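Local coordinates for pngf-ii (Elizabethkingia meningoseptica, PDB 4R4X), which probably hydrolyses the amide bond between asparagine and the innermost N-acetylglucosamine of N-linked glycans, releasing whole sugar chains from glycoproteins, at residues 258-263 and 272-277; 300-305 and 348-353; 381-386 and 509-514; 385-390 and 395-400. One frame throughout, in Å; residues are numbered along the deposited sequence.

Contact 1 (258-263 and 272-277); sequences RAISYY and SLPVYQ
Leu-273 reaches across to the start of helix 262-268 with both of its methyl groups. CD2 lies 3.9 Å from Ser-261 O, while CD1 approaches CE1 of the Tyr-262 ring at 4.1 Å. The two side chains cross obliquely. CG of Tyr-262 is anti to its backbone N (chi1 -157°); the CB bond leads off from residues 272-277, yet the ring swings back far enough to meet the leucine. The phenol oxygen of Tyr-262 is hydrogen-bonded to Gln-394 OE1, which ties down the far end of the ring. Ile-260 approaches separately with its CG2 branch, 3.9 Å from Ser-272 O and 4.4 Å from Pro-274 CD, the latter a lighter apolar contact. Between these two patches, Ser-261 occupies the N-cap position, where OG accepts a weak bond from Tyr-263 N (3.0 Å). Its own backbone N is bonded to Thr-264 OG1. No hydrogen bond links the two segments. The arrangement is that of a short N-capped helix whose chain folds back against its own entry before forming the hairpin of strands 275-276 and 284-285.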
loop_
_atom_site.group_PDB
_atom_site.type_symbol
_atom_site.label_atom_id
_atom_site.label_comp_id
_atom_site.label_asym_id
_atom_site.label_seq_id
_atom_site.Cartn_x
_atom_site.Cartn_y
_atom_site.Cartn_z
ATOM N N ARG A 258 20.122 13.904 13.559
ATOM C CA ARG A 258 21.462 14.262 14.018
ATOM C C ARG A 258 22.065 15.319 13.116
ATOM O O ARG A 258 21.467 15.676 12.091
ATOM C CB ARG A 258 22.318 13.003 14.139
ATOM C CG ARG A 258 21.751 12.097 15.218
ATOM C CD ARG A 258 22.621 10.918 15.576
ATOM N NE ARG A 258 21.913 10.060 16.532
ATOM C CZ ARG A 258 22.472 9.096 17.261
ATOM N NH1 ARG A 258 23.751 8.792 17.142
ATOM N NH2 ARG A 258 21.731 8.414 18.114
ATOM N N ALA A 259 23.235 15.835 13.499
ATOM C CA ALA A 259 23.846 16.978 12.798
ATOM C C ALA A 259 24.112 16.730 11.308
ATOM O O ALA A 259 23.895 17.615 10.505
ATOM C CB ALA A 259 25.155 17.383 13.480
ATOM N N ILE A 260 24.601 15.536 10.977
ATOM C CA ILE A 260 24.862 15.097 9.613
ATOM C C ILE A 260 23.816 14.033 9.197
ATOM O O ILE A 260 23.391 13.248 10.017
ATOM C CB ILE A 260 26.255 14.446 9.486
ATOM C CG1 ILE A 260 27.345 15.312 10.115
ATOM C CG2 ILE A 260 26.614 14.198 8.021
ATOM C CD1 ILE A 260 28.678 14.592 10.253
ATOM N N SER A 261 23.407 14.039 7.929
ATOM C CA SER A 261 22.530 13.009 7.390
ATOM C C SER A 261 23.029 12.601 6.016
ATOM O O SER A 261 23.926 13.209 5.447
ATOM C CB SER A 261 21.092 13.527 7.229
ATOM O OG SER A 261 21.004 14.380 6.104
ATOM N N TYR A 262 22.386 11.598 5.440
ATOM C CA TYR A 262 22.738 11.208 4.094
ATOM C C TYR A 262 22.508 12.352 3.108
ATOM O O TYR A 262 23.187 12.417 2.072
ATOM C CB TYR A 262 21.933 9.978 3.709
ATOM C CG TYR A 262 22.515 9.127 2.611
ATOM C CD1 TYR A 262 23.667 8.389 2.803
ATOM C CD2 TYR A 262 21.856 8.995 1.414
ATOM C CE1 TYR A 262 24.169 7.566 1.794
ATOM C CE2 TYR A 262 22.339 8.193 0.399
ATOM C CZ TYR A 262 23.489 7.462 0.597
ATOM O OH TYR A 262 23.948 6.642 -0.409
ATOM N N TYR A 263 21.573 13.256 3.427
ATOM C CA TYR A 263 21.312 14.463 2.610
ATOM C C TYR A 263 22.516 15.408 2.534
ATOM O O TYR A 263 22.758 16.034 1.506
ATOM C CB TYR A 263 20.075 15.219 3.127
ATOM C CG TYR A 263 19.542 16.326 2.231
ATOM C CD1 TYR A 263 19.102 16.051 0.943
ATOM C CD2 TYR A 263 19.424 17.644 2.697
ATOM C CE1 TYR A 263 18.593 17.049 0.128
ATOM C CE2 TYR A 263 18.876 18.642 1.897
ATOM C CZ TYR A 263 18.470 18.337 0.619
ATOM O OH TYR A 263 17.949 19.294 -0.220
ATOM N N SER A 272 31.349 14.521 2.856
ATOM C CA SER A 272 30.683 14.981 4.065
ATOM C C SER A 272 30.227 13.832 4.964
ATOM O O SER A 272 30.017 14.036 6.126
ATOM C CB SER A 272 29.484 15.868 3.715
ATOM O OG SER A 272 29.934 17.103 3.211
ATOM N N LEU A 273 30.072 12.640 4.397
ATOM C CA LEU A 273 29.684 11.459 5.149
ATOM C C LEU A 273 30.826 10.973 6.044
ATOM O O LEU A 273 31.988 11.023 5.653
ATOM C CB LEU A 273 29.292 10.341 4.182
ATOM C CG LEU A 273 28.104 10.661 3.270
ATOM C CD1 LEU A 273 27.782 9.465 2.387
ATOM C CD2 LEU A 273 26.892 11.081 4.094
ATOM N N PRO A 274 30.500 10.509 7.253
ATOM C CA PRO A 274 31.521 9.890 8.118
ATOM C C PRO A 274 32.176 8.673 7.471
ATOM O O PRO A 274 31.486 7.860 6.839
ATOM C CB PRO A 274 30.735 9.458 9.353
ATOM C CG PRO A 274 29.486 10.243 9.342
ATOM C CD PRO A 274 29.197 10.626 7.921
ATOM N N VAL A 275 33.496 8.558 7.626
ATOM C CA VAL A 275 34.274 7.435 7.077
ATOM C C VAL A 275 34.198 6.222 8.011
ATOM O O VAL A 275 34.352 6.352 9.218
ATOM C CB VAL A 275 35.761 7.844 6.838
ATOM C CG1 VAL A 275 36.602 6.659 6.413
ATOM C CG2 VAL A 275 35.868 8.919 5.764
ATOM N N TYR A 276 33.904 5.044 7.465
ATOM C CA TYR A 276 33.939 3.793 8.219
ATOM C C TYR A 276 35.120 2.946 7.746
ATOM O O TYR A 276 35.327 2.773 6.552
ATOM C CB TYR A 276 32.629 2.983 8.036
ATOM C CG TYR A 276 32.638 1.637 8.759
ATOM C CD1 TYR A 276 32.478 1.558 10.142
ATOM C CD2 TYR A 276 32.812 0.460 8.063
ATOM C CE1 TYR A 276 32.495 0.332 10.806
ATOM C CE2 TYR A 276 32.823 -0.767 8.704
ATOM C CZ TYR A 276 32.678 -0.829 10.077
ATOM O OH TYR A 276 32.695 -2.044 10.700
ATOM N N GLN A 277 35.881 2.408 8.686
ATOM C CA GLN A 277 37.037 1.542 8.366
ATOM C C GLN A 277 37.072 0.375 9.342
ATOM O O GLN A 277 36.735 0.555 10.514
ATOM C CB GLN A 277 38.334 2.361 8.427
ATOM C CG GLN A 277 38.438 3.359 7.290
ATOM C CD GLN A 277 39.680 4.238 7.330
ATOM O OE1 GLN A 277 39.997 4.915 6.353
ATOM N NE2 GLN A 277 40.357 4.254 8.448
#

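Contact 2 (300-305 and 348-353); sequences MRFFTP and AFIGNY
Ile-350 packs against both Phe-302 and Thr-304 inside a beta sandwich, the layered architecture of the jelly-roll domains of the PNGase F family. Strands 297-303 and 343-350 belong to the same sheet but are separated by strand 248-253, so the contact is made by side chains reaching over that intervening strand. The tight part is apolar. CZ of Phe-302 comes within 4.0 Å of Ile-350 CG1, the two side chains crossing at about a right angle, and Thr-304 CG2 meets Ile-350 CG2 at 4.0 Å. Phe-302 reaches the isoleucine because its CG sits between the backbone N and the carbonyl carbon (chi1 67°). Strand 358-367 of the facing sheet, through His-358 and Ile-360, closes over Ile-350. Thr-304 OG1, by contrast, is engaged with Arg-247 N. The looser flank is at Phe-349, which offers Phe-302 little more than its carbonyl oxygen, 4.1 Å from CZ. Further on the chain runs out to the exposed Tyr-353. Here Gly-351 N lies 3.3 Å above one face of the Phe-349 ring, offset toward the rim, and Asn-352 ND2 donates to Ile-350 O at 2.9 Å, from above the carbonyl plane.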
loop_
_atom_site.group_PDB
_atom_site.type_symbol
_atom_site.label_atom_id
_atom_site.label_comp_id
_atom_site.label_asym_id
_atom_site.label_seq_id
_atom_site.Cartn_x
_atom_site.Cartn_y
_atom_site.Cartn_z
HETATM N N MSE A 300 11.932 0.168 1.193
HETATM C CA MSE A 300 11.700 -1.003 0.324
HETATM C C MSE A 300 12.930 -1.202 -0.518
HETATM O O MSE A 300 13.340 -0.293 -1.225
HETATM C CB MSE A 300 10.493 -0.769 -0.611
HETATM C CG MSE A 300 10.270 -1.886 -1.643
HETATM SE SE MSE A 300 9.428 -1.228 -3.313
HETATM C CE MSE A 300 8.121 0.028 -2.548
ATOM N N ARG A 301 13.541 -2.391 -0.445
ATOM C CA ARG A 301 14.627 -2.780 -1.322
ATOM C C ARG A 301 14.016 -3.652 -2.411
ATOM O O ARG A 301 13.274 -4.607 -2.110
ATOM C CB ARG A 301 15.715 -3.547 -0.548
ATOM C CG ARG A 301 16.788 -4.219 -1.412
ATOM C CD ARG A 301 18.151 -3.554 -1.413
ATOM N NE ARG A 301 18.682 -3.279 -0.076
ATOM C CZ ARG A 301 19.444 -4.075 0.682
ATOM N NH1 ARG A 301 19.812 -5.288 0.292
ATOM N NH2 ARG A 301 19.815 -3.650 1.893
ATOM N N PHE A 302 14.280 -3.297 -3.673
ATOM C CA PHE A 302 13.691 -4.000 -4.802
ATOM C C PHE A 302 14.714 -4.135 -5.915
ATOM O O PHE A 302 15.736 -3.430 -5.946
ATOM C CB PHE A 302 12.402 -3.311 -5.318
ATOM C CG PHE A 302 12.626 -1.957 -5.956
ATOM C CD1 PHE A 302 12.739 -0.803 -5.173
ATOM C CD2 PHE A 302 12.702 -1.821 -7.345
ATOM C CE1 PHE A 302 12.957 0.440 -5.757
ATOM C CE2 PHE A 302 12.924 -0.576 -7.937
ATOM C CZ PHE A 302 13.046 0.558 -7.147
ATOM N N PHE A 303 14.443 -5.059 -6.830
ATOM C CA PHE A 303 15.307 -5.238 -7.974
ATOM C C PHE A 303 14.474 -5.156 -9.220
ATOM O O PHE A 303 13.438 -5.798 -9.296
ATOM C CB PHE A 303 16.052 -6.551 -7.842
ATOM C CG PHE A 303 17.024 -6.527 -6.710
ATOM C CD1 PHE A 303 16.596 -6.768 -5.419
ATOM C CD2 PHE A 303 18.321 -6.104 -6.924
ATOM C CE1 PHE A 303 17.460 -6.635 -4.340
ATOM C CE2 PHE A 303 19.212 -6.005 -5.857
ATOM C CZ PHE A 303 18.773 -6.246 -4.556
ATOM N N THR A 304 14.910 -4.361 -10.191
ATOM C CA THR A 304 14.173 -4.284 -11.469
ATOM C C THR A 304 14.321 -5.584 -12.239
ATOM O O THR A 304 15.331 -6.294 -12.121
ATOM C CB THR A 304 14.575 -3.109 -12.388
ATOM O OG1 THR A 304 15.854 -3.359 -12.992
ATOM C CG2 THR A 304 14.590 -1.798 -11.651
ATOM N N PRO A 305 13.292 -5.929 -13.010
ATOM C CA PRO A 305 13.458 -7.024 -13.911
ATOM C C PRO A 305 14.323 -6.587 -15.098
ATOM O O PRO A 305 14.756 -5.454 -15.141
ATOM C CB PRO A 305 12.018 -7.362 -14.284
ATOM C CG PRO A 305 11.330 -6.052 -14.276
ATOM C CD PRO A 305 11.972 -5.291 -13.157
ATOM N N ALA A 348 13.909 7.744 -4.410
ATOM C CA ALA A 348 13.990 6.469 -5.082
ATOM C C ALA A 348 15.317 6.436 -5.818
ATOM O O ALA A 348 15.774 7.461 -6.318
ATOM C CB ALA A 348 12.829 6.314 -6.037
ATOM N N PHE A 349 15.945 5.264 -5.819
ATOM C CA PHE A 349 17.226 5.022 -6.472
ATOM C C PHE A 349 17.077 3.805 -7.359
ATOM O O PHE A 349 16.516 2.799 -6.934
ATOM C CB PHE A 349 18.315 4.760 -5.418
ATOM C CG PHE A 349 19.557 4.073 -5.931
ATOM C CD1 PHE A 349 20.485 4.742 -6.718
ATOM C CD2 PHE A 349 19.836 2.759 -5.568
ATOM C CE1 PHE A 349 21.635 4.102 -7.161
ATOM C CE2 PHE A 349 20.995 2.119 -5.987
ATOM C CZ PHE A 349 21.900 2.786 -6.781
ATOM N N ILE A 350 17.552 3.910 -8.596
ATOM C CA ILE A 350 17.823 2.729 -9.423
ATOM C C ILE A 350 19.210 2.923 -10.050
ATOM O O ILE A 350 19.407 3.795 -10.902
ATOM C CB ILE A 350 16.758 2.503 -10.517
ATOM C CG1 ILE A 350 15.366 2.329 -9.893
ATOM C CG2 ILE A 350 17.135 1.262 -11.331
ATOM C CD1 ILE A 350 14.222 2.308 -10.887
ATOM N N GLY A 351 20.176 2.125 -9.606
ATOM C CA GLY A 351 21.524 2.222 -10.105
ATOM C C GLY A 351 21.569 1.727 -11.537
ATOM O O GLY A 351 21.366 0.547 -11.777
ATOM N N ASN A 352 21.853 2.621 -12.479
ATOM C CA ASN A 352 21.957 2.267 -13.869
ATOM C C ASN A 352 22.889 3.232 -14.603
ATOM O O ASN A 352 23.236 4.294 -14.084
ATOM C CB ASN A 352 20.570 2.282 -14.533
ATOM C CG ASN A 352 20.032 3.693 -14.752
ATOM O OD1 ASN A 352 20.181 4.275 -15.847
ATOM N ND2 ASN A 352 19.418 4.257 -13.728
ATOM N N TYR A 353 23.247 2.876 -15.834
ATOM C CA TYR A 353 24.163 3.698 -16.656
ATOM C C TYR A 353 23.498 4.009 -17.987
ATOM O O TYR A 353 24.175 4.318 -18.960
ATOM C CB TYR A 353 25.520 2.985 -16.881
ATOM C CG TYR A 353 26.453 3.049 -15.679
ATOM C CD1 TYR A 353 27.157 4.221 -15.380
ATOM C CD2 TYR A 353 26.609 1.947 -14.815
ATOM C CE1 TYR A 353 28.002 4.295 -14.276
ATOM C CE2 TYR A 353 27.453 2.012 -13.707
ATOM C CZ TYR A 353 28.153 3.183 -13.443
ATOM O OH TYR A 353 29.002 3.280 -12.344
#

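Contact 3 (381-386 and 509-514); sequences PVFNTT and HTIQVK
Phe-383 of strand 378-384 meets Val-513 and Ile-511 of strand 507-514, and the approach to it along the chain begins with Val-382. Val-382 also points its side chain at the opposing strand but only approaches it, its CG2 remaining 4.8 Å from Ile-511 CD1. That two consecutive residues point the same way reflects a classic beta bulge, in which Val-382 and Phe-383 together face Gly-532 of the adjacent strand 527-537. Phe-383 carries the contact. Its CG lies between the backbone N and the carbonyl carbon (chi1 58°), and with this torsion the far end of the ring reaches strand 507-514. There it meets Val-513 CG2, with CZ at 3.6 Å and CE2 at 4.0 Å, and the two side chains cross at about a right angle. On the Ile-511 side the fit is looser, CE2 being 4.3 Å from Ile-511 CG2.

The geometry is that of sheets packed face to face in a beta sandwich, as in the jelly-roll domains of PNGase F. Strand 378-384 is the outermost strand of its sheet, and strand 507-514 lies within the facing one, where Ile-511 and Val-513 alternate with Gln-512 and so present their side chains inward.

Asn-384 then ends the strand. Its OD1 accepts from Thr-386 N at 3.0 Å, forming an Asx turn, while ND2 donates to Phe-296 O. Thr-385 is fastened to strand 527-537 through OG1, bonded to Val-530 N and Trp-528 O, and Thr-386 OG1 is hydrogen-bonded to Glu-298 OE2.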
loop_
_atom_site.group_PDB
_atom_site.type_symbol
_atom_site.label_atom_id
_atom_site.label_comp_id
_atom_site.label_asym_id
_atom_site.label_seq_id
_atom_site.Cartn_x
_atom_site.Cartn_y
_atom_site.Cartn_z
ATOM N N PRO A 381 17.921 3.982 13.069
ATOM C CA PRO A 381 18.735 3.422 11.989
ATOM C C PRO A 381 20.180 3.260 12.456
ATOM O O PRO A 381 20.779 4.239 12.880
ATOM C CB PRO A 381 18.665 4.485 10.893
ATOM C CG PRO A 381 18.370 5.766 11.605
ATOM C CD PRO A 381 17.542 5.387 12.822
ATOM N N VAL A 382 20.718 2.044 12.401
ATOM C CA VAL A 382 22.041 1.762 12.963
ATOM C C VAL A 382 23.105 1.558 11.894
ATOM O O VAL A 382 24.232 1.989 12.065
ATOM C CB VAL A 382 22.012 0.597 13.973
ATOM C CG1 VAL A 382 21.273 1.018 15.236
ATOM C CG2 VAL A 382 21.355 -0.633 13.405
ATOM N N PHE A 383 22.742 0.943 10.766
ATOM C CA PHE A 383 23.667 0.839 9.653
ATOM C C PHE A 383 22.930 0.713 8.337
ATOM O O PHE A 383 21.755 0.328 8.285
ATOM C CB PHE A 383 24.649 -0.331 9.813
ATOM C CG PHE A 383 23.999 -1.676 9.949
ATOM C CD1 PHE A 383 23.736 -2.450 8.845
ATOM C CD2 PHE A 383 23.736 -2.204 11.208
ATOM C CE1 PHE A 383 23.135 -3.691 8.975
ATOM C CE2 PHE A 383 23.158 -3.457 11.356
ATOM C CZ PHE A 383 22.850 -4.194 10.233
ATOM N N ASN A 384 23.646 1.052 7.275
ATOM C CA ASN A 384 23.176 0.851 5.910
ATOM C C ASN A 384 24.377 0.866 4.985
ATOM O O ASN A 384 24.997 1.919 4.791
ATOM C CB ASN A 384 22.199 1.943 5.513
ATOM C CG ASN A 384 21.411 1.586 4.264
ATOM O OD1 ASN A 384 21.856 0.807 3.413
ATOM N ND2 ASN A 384 20.211 2.138 4.165
ATOM N N THR A 385 24.726 -0.303 4.451
ATOM C CA THR A 385 25.849 -0.415 3.550
ATOM C C THR A 385 25.480 -0.201 2.098
ATOM O O THR A 385 26.362 -0.087 1.275
ATOM C CB THR A 385 26.569 -1.774 3.652
ATOM O OG1 THR A 385 25.748 -2.818 3.100
ATOM C CG2 THR A 385 26.925 -2.089 5.125
ATOM N N THR A 386 24.192 -0.151 1.788
ATOM C CA THR A 386 23.750 -0.020 0.405
ATOM C C THR A 386 24.207 1.313 -0.208
ATOM O O THR A 386 23.829 2.390 0.277
ATOM C CB THR A 386 22.220 -0.132 0.303
ATOM O OG1 THR A 386 21.768 -1.360 0.902
ATOM C CG2 THR A 386 21.765 -0.082 -1.170
ATOM N N HIS A 509 25.291 -0.085 23.673
ATOM C CA HIS A 509 25.193 -1.391 23.050
ATOM C C HIS A 509 25.957 -1.385 21.747
ATOM O O HIS A 509 26.250 -0.327 21.187
ATOM C CB HIS A 509 23.726 -1.756 22.799
ATOM C CG HIS A 509 22.941 -1.978 24.052
ATOM N ND1 HIS A 509 22.953 -3.176 24.741
ATOM C CD2 HIS A 509 22.126 -1.153 24.746
ATOM C CE1 HIS A 509 22.192 -3.074 25.812
ATOM N NE2 HIS A 509 21.682 -1.855 25.842
ATOM N N THR A 510 26.313 -2.566 21.276
ATOM C CA THR A 510 26.924 -2.738 19.965
ATOM C C THR A 510 26.183 -3.784 19.147
ATOM O O THR A 510 25.694 -4.798 19.680
ATOM C CB THR A 510 28.387 -3.187 20.068
ATOM O OG1 THR A 510 28.444 -4.493 20.666
ATOM C CG2 THR A 510 29.213 -2.166 20.847
ATOM N N ILE A 511 26.046 -3.540 17.861
ATOM C CA ILE A 511 25.529 -4.576 16.986
ATOM C C ILE A 511 26.602 -4.788 15.938
ATOM O O ILE A 511 27.268 -3.835 15.521
ATOM C CB ILE A 511 24.173 -4.213 16.379
ATOM C CG1 ILE A 511 23.078 -4.334 17.435
ATOM C CG2 ILE A 511 23.841 -5.153 15.217
ATOM C CD1 ILE A 511 21.726 -3.726 17.046
ATOM N N GLN A 512 26.787 -6.037 15.534
ATOM C CA GLN A 512 27.783 -6.372 14.534
ATOM C C GLN A 512 27.255 -7.380 13.514
ATOM O O GLN A 512 26.525 -8.289 13.874
ATOM C CB GLN A 512 29.025 -6.918 15.204
ATOM C CG GLN A 512 30.129 -7.259 14.211
ATOM C CD GLN A 512 31.389 -7.718 14.898
ATOM O OE1 GLN A 512 32.505 -7.398 14.467
ATOM N NE2 GLN A 512 31.221 -8.463 15.961
ATOM N N VAL A 513 27.606 -7.174 12.246
ATOM C CA VAL A 513 27.279 -8.127 11.175
ATOM C C VAL A 513 28.548 -8.650 10.558
ATOM O O VAL A 513 29.414 -7.868 10.184
ATOM C CB VAL A 513 26.444 -7.485 10.055
ATOM C CG1 VAL A 513 26.074 -8.513 8.981
ATOM C CG2 VAL A 513 25.202 -6.864 10.659
ATOM N N LYS A 514 28.634 -9.973 10.440
ATOM C CA LYS A 514 29.752 -10.647 9.803
ATOM C C LYS A 514 29.176 -11.534 8.694
ATOM O O LYS A 514 28.157 -12.190 8.904
ATOM C CB LYS A 514 30.491 -11.549 10.792
ATOM C CG LYS A 514 31.150 -10.834 11.965
ATOM C CD LYS A 514 32.041 -11.789 12.751
ATOM C CE LYS A 514 32.540 -11.162 14.038
ATOM N NZ LYS A 514 33.360 -12.143 14.785
#

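Contact 4 (385-390 and 395-400); sequences TTNVME and DYPTMF
Residues 385-390 and 395-400 run alongside each other without forming strands, Thr-385 CA lying 5.7 Å from Pro-397 CA; inverse gamma turns centred on Asn-387 and Pro-397 and a type I turn from Asn-387 to Glu-390 shape the chain. Thr-385 and Pro-397 abut through their CB atoms, 3.6 Å apart. Thr-385 CG2 rests against the selenium-methyl end of Met-399, 3.9 Å from SE; that selenomethionine side chain, bent at chi2 and chi3, starts toward residues 385-390. Asn-387 holds its amide over one face of the Tyr-396 ring, with ND2 3.5 Å above the plane and toward the rim; amide and ring planes are 66° apart. The same ND2 donates to Gln-394 O, fixing the amide in place. Further out, Glu-390 extends its carboxylate to the edge of the tyrosine ring, where OE1 is hydrogen-bonded to Tyr-396 OH, although the modelled separation of 2.3 Å is too short to be taken literally. A water lies between the carbonyl oxygens of Thr-385 and Asp-395. The loop, which links strands 378-384 and 406-412, packs on strand 527-537 through Pro-397 and Thr-386, on Val-406 of strand 406-412 through Met-399 and Phe-400, and on strand 248-253 through Val-388.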
loop_
_atom_site.group_PDB
_atom_site.type_symbol
_atom_site.label_atom_id
_atom_site.label_comp_id
_atom_site.label_asym_id
_atom_site.label_seq_id
_atom_site.Cartn_x
_atom_site.Cartn_y
_atom_site.Cartn_z
ATOM N N THR A 385 24.726 -0.303 4.451
ATOM C CA THR A 385 25.849 -0.415 3.550
ATOM C C THR A 385 25.480 -0.201 2.098
ATOM O O THR A 385 26.362 -0.087 1.275
ATOM C CB THR A 385 26.569 -1.774 3.652
ATOM O OG1 THR A 385 25.748 -2.818 3.100
ATOM C CG2 THR A 385 26.925 -2.089 5.125
ATOM N N THR A 386 24.192 -0.151 1.788
ATOM C CA THR A 386 23.750 -0.020 0.405
ATOM C C THR A 386 24.207 1.313 -0.208
ATOM O O THR A 386 23.829 2.390 0.277
ATOM C CB THR A 386 22.220 -0.132 0.303
ATOM O OG1 THR A 386 21.768 -1.360 0.902
ATOM C CG2 THR A 386 21.765 -0.082 -1.170
ATOM N N ASN A 387 24.972 1.255 -1.292
ATOM C CA ASN A 387 25.516 2.496 -1.845
ATOM C C ASN A 387 24.604 3.116 -2.911
ATOM O O ASN A 387 24.812 3.015 -4.146
ATOM C CB ASN A 387 26.975 2.353 -2.271
ATOM C CG ASN A 387 27.179 1.334 -3.365
ATOM O OD1 ASN A 387 26.493 0.304 -3.418
ATOM N ND2 ASN A 387 28.126 1.617 -4.252
ATOM N N VAL A 388 23.567 3.760 -2.391
ATOM C CA VAL A 388 22.630 4.516 -3.190
ATOM C C VAL A 388 23.383 5.595 -3.939
ATOM O O VAL A 388 22.974 5.967 -5.044
ATOM C CB VAL A 388 21.505 5.081 -2.309
ATOM C CG1 VAL A 388 20.887 6.360 -2.866
ATOM C CG2 VAL A 388 20.435 4.003 -2.096
HETATM N N MSE A 389 24.489 6.068 -3.353
HETATM C CA MSE A 389 25.357 7.048 -4.017
HETATM C C MSE A 389 26.440 6.401 -4.880
HETATM O O MSE A 389 27.520 6.970 -5.071
HETATM C CB MSE A 389 25.928 7.990 -2.934
HETATM C CG MSE A 389 24.888 9.037 -2.570
HETATM SE SE MSE A 389 25.626 10.171 -1.121
HETATM C CE MSE A 389 26.791 11.259 -2.262
ATOM N N GLU A 390 26.136 5.224 -5.416
ATOM C CA GLU A 390 27.031 4.512 -6.346
ATOM C C GLU A 390 27.555 5.403 -7.479
ATOM O O GLU A 390 28.727 5.310 -7.853
ATOM C CB GLU A 390 26.272 3.338 -6.946
ATOM C CG GLU A 390 27.035 2.496 -7.960
ATOM C CD GLU A 390 26.133 1.460 -8.647
ATOM O OE1 GLU A 390 26.613 0.765 -9.561
ATOM O OE2 GLU A 390 24.944 1.345 -8.274
ATOM N N ASP A 395 31.507 4.082 -2.200
ATOM C CA ASP A 395 32.061 2.766 -2.508
ATOM C C ASP A 395 31.063 1.638 -2.290
ATOM O O ASP A 395 30.159 1.752 -1.469
ATOM C CB ASP A 395 33.320 2.524 -1.667
ATOM C CG ASP A 395 34.506 3.262 -2.221
ATOM O OD1 ASP A 395 34.841 2.983 -3.396
ATOM O OD2 ASP A 395 35.063 4.125 -1.523
ATOM N N TYR A 396 31.230 0.565 -3.052
ATOM C CA TYR A 396 30.436 -0.645 -2.856
ATOM C C TYR A 396 30.777 -1.279 -1.532
ATOM O O TYR A 396 31.896 -1.136 -1.069
ATOM C CB TYR A 396 30.701 -1.654 -3.956
ATOM C CG TYR A 396 30.165 -1.226 -5.275
ATOM C CD1 TYR A 396 30.943 -0.459 -6.138
ATOM C CD2 TYR A 396 28.884 -1.577 -5.671
ATOM C CE1 TYR A 396 30.464 -0.065 -7.360
ATOM C CE2 TYR A 396 28.399 -1.195 -6.902
ATOM C CZ TYR A 396 29.196 -0.437 -7.733
ATOM O OH TYR A 396 28.724 -0.037 -8.945
ATOM N N PRO A 397 29.820 -2.017 -0.942
ATOM C CA PRO A 397 30.030 -2.595 0.375
ATOM C C PRO A 397 30.835 -3.891 0.363
ATOM O O PRO A 397 30.305 -4.980 0.562
ATOM C CB PRO A 397 28.592 -2.789 0.894
ATOM C CG PRO A 397 27.781 -2.994 -0.340
ATOM C CD PRO A 397 28.398 -2.054 -1.331
ATOM N N THR A 398 32.138 -3.736 0.156
ATOM C CA THR A 398 33.091 -4.833 0.122
ATOM C C THR A 398 33.772 -5.061 1.481
ATOM O O THR A 398 34.817 -5.716 1.569
ATOM C CB THR A 398 34.152 -4.524 -0.937
ATOM O OG1 THR A 398 34.752 -3.231 -0.652
ATOM C CG2 THR A 398 33.518 -4.468 -2.295
HETATM N N MSE A 399 33.159 -4.573 2.558
HETATM C CA MSE A 399 33.804 -4.585 3.882
HETATM C C MSE A 399 33.815 -5.929 4.560
HETATM O O MSE A 399 34.459 -6.096 5.585
HETATM C CB MSE A 399 33.153 -3.554 4.814
HETATM C CG MSE A 399 31.735 -3.852 5.273
HETATM SE SE MSE A 399 30.423 -3.195 3.946
HETATM C CE MSE A 399 30.660 -1.253 4.179
ATOM N N PHE A 400 33.126 -6.903 3.991
ATOM C CA PHE A 400 32.882 -8.149 4.696
ATOM C C PHE A 400 33.983 -9.179 4.510
ATOM O O PHE A 400 33.920 -10.266 5.073
ATOM C CB PHE A 400 31.498 -8.664 4.334
ATOM C CG PHE A 400 30.405 -7.805 4.882
ATOM C CD1 PHE A 400 30.136 -7.808 6.243
ATOM C CD2 PHE A 400 29.662 -6.990 4.061
ATOM C CE1 PHE A 400 29.148 -7.013 6.764
ATOM C CE2 PHE A 400 28.652 -6.198 4.576
ATOM C CZ PHE A 400 28.398 -6.200 5.932
HETATM O O HOH W 1 29.086 0.694 1.135
#

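Contact 4 touches each of the other three. Its centre is about 14 Å from those of contacts 1 and 2 and about 13 Å from that of contact 3, with which it shares Thr-385 and Thr-386. Tyr-262 OH of contact 1 lies 3.0 Å from Met-389 N. Arg-301 NH2 approaches Thr-386 OG1 at 3.2 Å, bringing contact 2 against contacts 3 and 4. Contact 1 touches neither contact 2 nor contact 3 (nearest atoms about 7 and 4 Å away). Neither zinc site (Glu-52 and Asp-159; His-542 and His-545, probably in a tag) draws on these segments. In PNGase F the active site lies between the jelly-roll domains; none of these contacts can be assigned to such a site.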